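Local coordinates for oxidoreductase, 2OG-Fe(II) oxygenase family (Burkholderia pseudomallei, PDB 6N1F), which binds iron and probably acts as an oxidoreductase of the 2-oxoglutarate/Fe(II)-dependent oxygenase family, its substrate not being known, at residues R91-D96 / R139-N144; D163-V168 / Y226-G231. All blocks are in the same frame, centred on the assembly; numbering follows the deposited sequence.

Overall arrangement
From the N terminus, strand 88-92 runs into the corner and short strand 94-95 of segment 91-96. Contact 1 closes when, after helices 109-117 and 120-130, the chain returns along strand 137-147. Contact 2 opens later, at 163-168, and closes over an intervening region of strands with the end of strand 218-227, so the two loops follow in series without nesting or crossing. Strands 137-147 and 218-227 are neighbours in the large antiparallel sheet, which brings the contacts together, their centres 13 Å apart. Asp-96 of contact 1 meets Tyr-164 of contact 2, and Arg-139 meets the carbonyl of Gly-231, joining the two.

Contact 1 of 2, residues R91-D96 / R139-N144; sequences RRIMVD and RRCQIN
Cys-141 O meets two consecutive amides, Ile-93 N and Met-94 N, each at 2.9 Å, and so sets a classic beta bulge into the antiparallel pairing of 91-96 with 139-144. Before it, Arg-91 and Ile-143 form a hydrogen-bonded pair; after it, Met-94 (selenomethionine) pairs with Cys-141, one residue out of step. At the corner of the chain, Ile-93 CD1 packs against Cys-141 SG (3.8 Å) and Ile-143 CG1, on the side covered by helix 109-117. Beyond the bulge, Asp-96 and Arg-139 form a two-pronged salt bridge, their planes 51° apart. Arg-139 bends at its third torsion (chi3 71°), presenting NE to Asp-96 OD2 at 2.9 Å and NH2 to OD1 at 3.0 Å.

Tyr-164 and Asn-161 also bind Asp-96 OD2, while Arg-139 NH1 reaches the carbonyls of His-229 and Gly-231. Arg-92, extended alongside Gln-142, turns its NE to Glu-75. Arg-140 clasps Gln-142 OE1 side-on with NE and NH2, both from one face of the amide, and a water bridges OE1 to Met-94 O. This grip and a straight 2.8 Å bond from Gln-142 NE2 to a lone pair of Asn-144 OD1 together set the amide's orientation.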
loop_
_atom_site.group_PDB
_atom_site.type_symbol
_atom_site.label_atom_id
_atom_site.label_comp_id
_atom_site.label_asym_id
_atom_site.label_seq_id
_atom_site.Cartn_x
_atom_site.Cartn_y
_atom_site.Cartn_z
ATOM N N ARG A 91 -8.578 9.672 2.971
ATOM C CA ARG A 91 -8.137 10.335 4.198
ATOM C C ARG A 91 -6.620 10.430 4.164
ATOM O O ARG A 91 -5.928 9.427 4.356
ATOM C CB ARG A 91 -8.608 9.569 5.430
ATOM C CG ARG A 91 -10.029 9.867 5.800
ATOM C CD ARG A 91 -10.655 8.722 6.561
ATOM N NE ARG A 91 -11.867 9.150 7.252
ATOM C CZ ARG A 91 -12.698 8.329 7.881
ATOM N NH1 ARG A 91 -12.450 7.034 7.900
ATOM N NH2 ARG A 91 -13.775 8.806 8.494
ATOM N N ARG A 92 -6.104 11.622 3.913
ATOM C CA ARG A 92 -4.673 11.778 3.721
ATOM C C ARG A 92 -3.936 11.816 5.056
ATOM O O ARG A 92 -4.398 12.408 6.033
ATOM C CB ARG A 92 -4.385 13.041 2.915
ATOM C CG ARG A 92 -5.150 13.080 1.631
ATOM C CD ARG A 92 -4.539 14.026 0.627
ATOM N NE ARG A 92 -5.379 14.090 -0.565
ATOM C CZ ARG A 92 -5.365 13.180 -1.533
ATOM N NH1 ARG A 92 -4.541 12.142 -1.457
ATOM N NH2 ARG A 92 -6.169 13.312 -2.576
ATOM N N ILE A 93 -2.801 11.136 5.091
ATOM C CA ILE A 93 -1.883 11.166 6.216
ATOM C C ILE A 93 -0.608 11.915 5.854
ATOM O O ILE A 93 -0.154 12.795 6.588
ATOM C CB ILE A 93 -1.571 9.729 6.691
ATOM C CG1 ILE A 93 -2.776 9.155 7.451
ATOM C CG2 ILE A 93 -0.316 9.704 7.551
ATOM C CD1 ILE A 93 -3.093 7.667 7.157
HETATM N N MSE A 94 -0.037 11.594 4.704
HETATM C CA MSE A 94 1.117 12.295 4.176
HETATM C C MSE A 94 0.980 12.557 2.677
HETATM O O MSE A 94 0.616 11.643 1.932
HETATM C CB MSE A 94 2.356 11.478 4.450
HETATM C CG MSE A 94 3.578 11.979 3.784
HETATM SE SE MSE A 94 5.052 11.403 4.886
HETATM C CE MSE A 94 4.962 12.761 6.265
ATOM N N VAL A 95 1.277 13.785 2.237
ATOM C CA VAL A 95 1.170 14.169 0.834
ATOM C C VAL A 95 2.570 14.358 0.258
ATOM O O VAL A 95 3.535 14.633 0.974
ATOM C CB VAL A 95 0.328 15.450 0.641
ATOM C CG1 VAL A 95 -1.057 15.289 1.241
ATOM C CG2 VAL A 95 1.034 16.647 1.241
ATOM N N ASP A 96 2.670 14.236 -1.075
ATOM C CA ASP A 96 3.955 14.241 -1.781
ATOM C C ASP A 96 3.785 14.879 -3.168
ATOM O O ASP A 96 3.914 14.230 -4.206
ATOM C CB ASP A 96 4.518 12.822 -1.888
ATOM C CG ASP A 96 5.932 12.795 -2.429
ATOM O OD1 ASP A 96 6.585 13.856 -2.418
ATOM O OD2 ASP A 96 6.384 11.718 -2.872
ATOM N N ARG A 139 7.147 8.386 1.930
ATOM C CA ARG A 139 6.922 9.675 1.290
ATOM C C ARG A 139 5.452 10.043 1.163
ATOM O O ARG A 139 5.127 11.229 1.073
ATOM C CB ARG A 139 7.546 9.692 -0.108
ATOM C CG ARG A 139 9.056 9.881 -0.137
ATOM C CD ARG A 139 9.538 10.121 -1.561
ATOM N NE ARG A 139 9.163 11.434 -2.076
ATOM C CZ ARG A 139 9.957 12.503 -2.033
ATOM N NH1 ARG A 139 11.167 12.414 -1.493
ATOM N NH2 ARG A 139 9.545 13.661 -2.531
ATOM N N ARG A 140 4.560 9.062 1.112
ATOM C CA ARG A 140 3.151 9.323 0.882
ATOM C C ARG A 140 2.375 8.243 1.605
ATOM O O ARG A 140 2.834 7.108 1.697
ATOM C CB ARG A 140 2.824 9.342 -0.626
ATOM C CG ARG A 140 1.349 9.385 -0.949
ATOM C CD ARG A 140 1.099 9.642 -2.422
ATOM N NE ARG A 140 -0.326 9.609 -2.731
ATOM C CZ ARG A 140 -0.866 10.118 -3.835
ATOM N NH1 ARG A 140 -0.094 10.710 -4.735
ATOM N NH2 ARG A 140 -2.178 10.043 -4.034
ATOM N N CYS A 141 1.206 8.604 2.131
ATOM C CA CYS A 141 0.430 7.693 2.959
ATOM C C CYS A 141 -1.004 8.193 3.052
ATOM O O CYS A 141 -1.228 9.368 3.358
ATOM C CB CYS A 141 1.053 7.579 4.351
ATOM S SG CYS A 141 0.146 6.506 5.484
ATOM N N GLN A 142 -1.969 7.314 2.786
ATOM C CA GLN A 142 -3.373 7.703 2.823
ATOM C C GLN A 142 -4.251 6.465 2.986
ATOM O O GLN A 142 -3.834 5.336 2.708
ATOM C CB GLN A 142 -3.769 8.482 1.559
ATOM C CG GLN A 142 -3.785 7.608 0.297
ATOM C CD GLN A 142 -3.838 8.405 -0.972
ATOM O OE1 GLN A 142 -2.999 9.276 -1.203
ATOM N NE2 GLN A 142 -4.834 8.116 -1.819
ATOM N N ILE A 143 -5.476 6.700 3.453
ATOM C CA ILE A 143 -6.508 5.673 3.558
ATOM C C ILE A 143 -7.452 5.856 2.376
ATOM O O ILE A 143 -8.002 6.951 2.185
ATOM C CB ILE A 143 -7.284 5.774 4.883
ATOM C CG1 ILE A 143 -6.349 5.848 6.091
ATOM C CG2 ILE A 143 -8.194 4.586 5.043
ATOM C CD1 ILE A 143 -5.814 4.527 6.493
ATOM N N ASN A 144 -7.633 4.798 1.577
ATOM C CA ASN A 144 -8.562 4.804 0.450
ATOM C C ASN A 144 -9.790 3.999 0.824
ATOM O O ASN A 144 -9.684 2.803 1.111
ATOM C CB ASN A 144 -7.933 4.207 -0.803
ATOM C CG ASN A 144 -6.879 5.087 -1.386
ATOM O OD1 ASN A 144 -6.835 6.287 -1.112
ATOM N ND2 ASN A 144 -6.019 4.509 -2.208
HETATM O O HOH W 1 -1.673 11.331 0.057
#

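Contact 2 of 2, residues D163-V168 / Y226-G231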
loop_
_atom_site.group_PDB
_atom_site.type_symbol
_atom_site.label_atom_id
_atom_site.label_comp_id
_atom_site.label_asym_id
_atom_site.label_seq_id
_atom_site.Cartn_x
_atom_site.Cartn_y
_atom_site.Cartn_z
ATOM N N ASP A 163 10.709 8.267 -7.994
ATOM C CA ASP A 163 11.599 7.685 -6.999
ATOM C C ASP A 163 10.895 6.718 -6.055
ATOM O O ASP A 163 11.541 6.173 -5.159
ATOM C CB ASP A 163 12.284 8.796 -6.190
ATOM C CG ASP A 163 13.129 9.709 -7.055
ATOM O OD1 ASP A 163 13.970 9.202 -7.828
ATOM O OD2 ASP A 163 12.945 10.944 -6.981
ATOM N N TYR A 164 9.596 6.487 -6.223
ATOM C CA TYR A 164 8.929 5.464 -5.425
ATOM C C TYR A 164 9.446 4.092 -5.834
ATOM O O TYR A 164 9.365 3.724 -7.010
ATOM C CB TYR A 164 7.420 5.521 -5.624
ATOM C CG TYR A 164 6.706 6.695 -5.015
ATOM C CD1 TYR A 164 7.319 7.513 -4.089
ATOM C CD2 TYR A 164 5.395 6.969 -5.367
ATOM C CE1 TYR A 164 6.642 8.582 -3.535
ATOM C CE2 TYR A 164 4.714 8.019 -4.821
ATOM C CZ TYR A 164 5.333 8.825 -3.911
ATOM O OH TYR A 164 4.624 9.873 -3.380
ATOM N N GLU A 165 9.966 3.325 -4.874
ATOM C CA GLU A 165 10.455 1.978 -5.159
ATOM C C GLU A 165 9.479 0.890 -4.755
ATOM O O GLU A 165 9.391 -0.146 -5.417
ATOM C CB GLU A 165 11.768 1.716 -4.437
ATOM C CG GLU A 165 12.985 2.251 -5.103
ATOM C CD GLU A 165 14.218 1.811 -4.366
ATOM O OE1 GLU A 165 15.029 2.683 -3.998
ATOM O OE2 GLU A 165 14.348 0.588 -4.129
ATOM N N PHE A 166 8.779 1.074 -3.651
ATOM C CA PHE A 166 7.874 0.053 -3.167
ATOM C C PHE A 166 6.629 0.726 -2.651
ATOM O O PHE A 166 6.645 1.889 -2.243
ATOM C CB PHE A 166 8.482 -0.812 -2.059
ATOM C CG PHE A 166 9.674 -1.603 -2.493
ATOM C CD1 PHE A 166 9.520 -2.770 -3.230
ATOM C CD2 PHE A 166 10.952 -1.181 -2.162
ATOM C CE1 PHE A 166 10.629 -3.500 -3.629
ATOM C CE2 PHE A 166 12.061 -1.904 -2.556
ATOM C CZ PHE A 166 11.901 -3.063 -3.293
ATOM N N SER A 167 5.554 -0.029 -2.687
ATOM C CA SER A 167 4.269 0.365 -2.165
ATOM C C SER A 167 3.855 -0.676 -1.135
ATOM O O SER A 167 4.138 -1.864 -1.303
ATOM C CB SER A 167 3.245 0.457 -3.312
ATOM O OG SER A 167 1.951 0.682 -2.806
ATOM N N VAL A 168 3.212 -0.229 -0.057
ATOM C CA VAL A 168 2.703 -1.105 0.989
ATOM C C VAL A 168 1.228 -0.797 1.175
ATOM O O VAL A 168 0.833 0.372 1.215
ATOM C CB VAL A 168 3.457 -0.939 2.328
ATOM C CG1 VAL A 168 2.900 -1.886 3.342
ATOM C CG2 VAL A 168 4.932 -1.210 2.128
ATOM N N TYR A 226 7.390 4.013 -0.398
ATOM C CA TYR A 226 8.753 4.040 0.112
ATOM C C TYR A 226 9.711 4.502 -0.982
ATOM O O TYR A 226 9.629 4.045 -2.128
ATOM C CB TYR A 226 9.187 2.650 0.596
ATOM C CG TYR A 226 8.864 2.271 2.022
ATOM C CD1 TYR A 226 9.507 2.884 3.087
ATOM C CD2 TYR A 226 7.956 1.258 2.306
ATOM C CE1 TYR A 226 9.249 2.519 4.399
ATOM C CE2 TYR A 226 7.685 0.889 3.627
ATOM C CZ TYR A 226 8.335 1.525 4.662
ATOM O OH TYR A 226 8.081 1.183 5.969
ATOM N N SER A 227 10.619 5.399 -0.617
ATOM C CA SER A 227 11.688 5.861 -1.488
ATOM C C SER A 227 12.955 6.015 -0.657
ATOM O O SER A 227 12.887 6.280 0.544
ATOM C CB SER A 227 11.330 7.198 -2.154
ATOM O OG SER A 227 12.398 7.707 -2.946
ATOM N N ARG A 228 14.113 5.833 -1.297
ATOM C CA ARG A 228 15.374 6.211 -0.666
ATOM C C ARG A 228 15.650 7.702 -0.788
ATOM O O ARG A 228 16.544 8.212 -0.112
ATOM C CB ARG A 228 16.541 5.434 -1.276
ATOM C CG ARG A 228 16.473 3.935 -1.105
ATOM C CD ARG A 228 17.570 3.267 -1.912
ATOM N NE ARG A 228 17.478 3.615 -3.328
ATOM C CZ ARG A 228 18.325 4.414 -3.974
ATOM N NH1 ARG A 228 19.369 4.951 -3.351
ATOM N NH2 ARG A 228 18.134 4.663 -5.260
ATOM N N HIS A 229 14.910 8.408 -1.629
ATOM C CA HIS A 229 15.073 9.845 -1.781
ATOM C C HIS A 229 14.120 10.556 -0.839
ATOM O O HIS A 229 12.917 10.287 -0.848
ATOM C CB HIS A 229 14.799 10.273 -3.227
ATOM C CG HIS A 229 15.010 11.732 -3.480
ATOM N ND1 HIS A 229 16.198 12.375 -3.196
ATOM C CD2 HIS A 229 14.192 12.672 -4.012
ATOM C CE1 HIS A 229 16.099 13.648 -3.537
ATOM N NE2 HIS A 229 14.891 13.855 -4.031
ATOM N N ASN A 230 14.656 11.461 -0.025
ATOM C CA ASN A 230 13.821 12.292 0.824
ATOM C C ASN A 230 13.804 13.748 0.378
ATOM O O ASN A 230 13.173 14.575 1.041
ATOM C CB ASN A 230 14.271 12.186 2.284
ATOM C CG ASN A 230 13.115 12.340 3.265
ATOM O OD1 ASN A 230 11.960 12.033 2.945
ATOM N ND2 ASN A 230 13.423 12.806 4.468
ATOM N N GLY A 231 14.462 14.081 -0.728
ATOM C CA GLY A 231 14.359 15.414 -1.272
ATOM C C GLY A 231 13.034 15.616 -1.989
ATOM O O GLY A 231 12.083 14.842 -1.858
HETATM O O HOH W 2 14.231 5.383 -3.900
#
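This is an antiparallel pairing between two inner, neighbouring strands of the large antiparallel sheet, where strand 166-171 begins and strand 218-227 ends, and it continues as polar side-chain contacts between the flanking loops. Tyr-226 is its hub. The backbone N of Tyr-226 donates to Phe-166 O at 2.9 Å, and Tyr-226 O receives Glu-165 N, also at 2.9 Å, with a weak, longer bond from Phe-166 N. Two residues thus face one, a classic beta bulge. The ring of Tyr-226 takes Val-168 CG2 at its edge, 3.8 Å from CE2, while Phe-130 meets it edge-to-face.

At the end of the strand, Ser-227 OG donates to Asp-163 O (2.8 Å) from well above the carbonyl plane and accepts from His-229 N, closing an ST turn. A chi1 of 176° swings OG away from the residue's own N to where it meets both partners. Glu-165 crosses to Arg-228 in a salt bridge, Arg-228 NE donating to Glu-165 OE1 at 2.7 Å, nearly in line with the C-O bond. One water joins Glu-165 OE1, Asp-163 O and Arg-228 N, and OE2 of Glu-165 is held by Tyr-136. The carboxylate of Asp-163 lies obliquely beside the His-229 ring and is salt-bridged to Arg-234.

Tyr-164 points away from this pairing and stacks on Phe-225. The side chain of Tyr-164 is about 5 Å from that of Asp-157, which binds the iron with His-155 and His-209. The arrangement is a bulged antiparallel pairing at the ends of two central strands of the double-stranded beta-helix (jelly-roll) fold of 2OG-Fe(II) oxygenases.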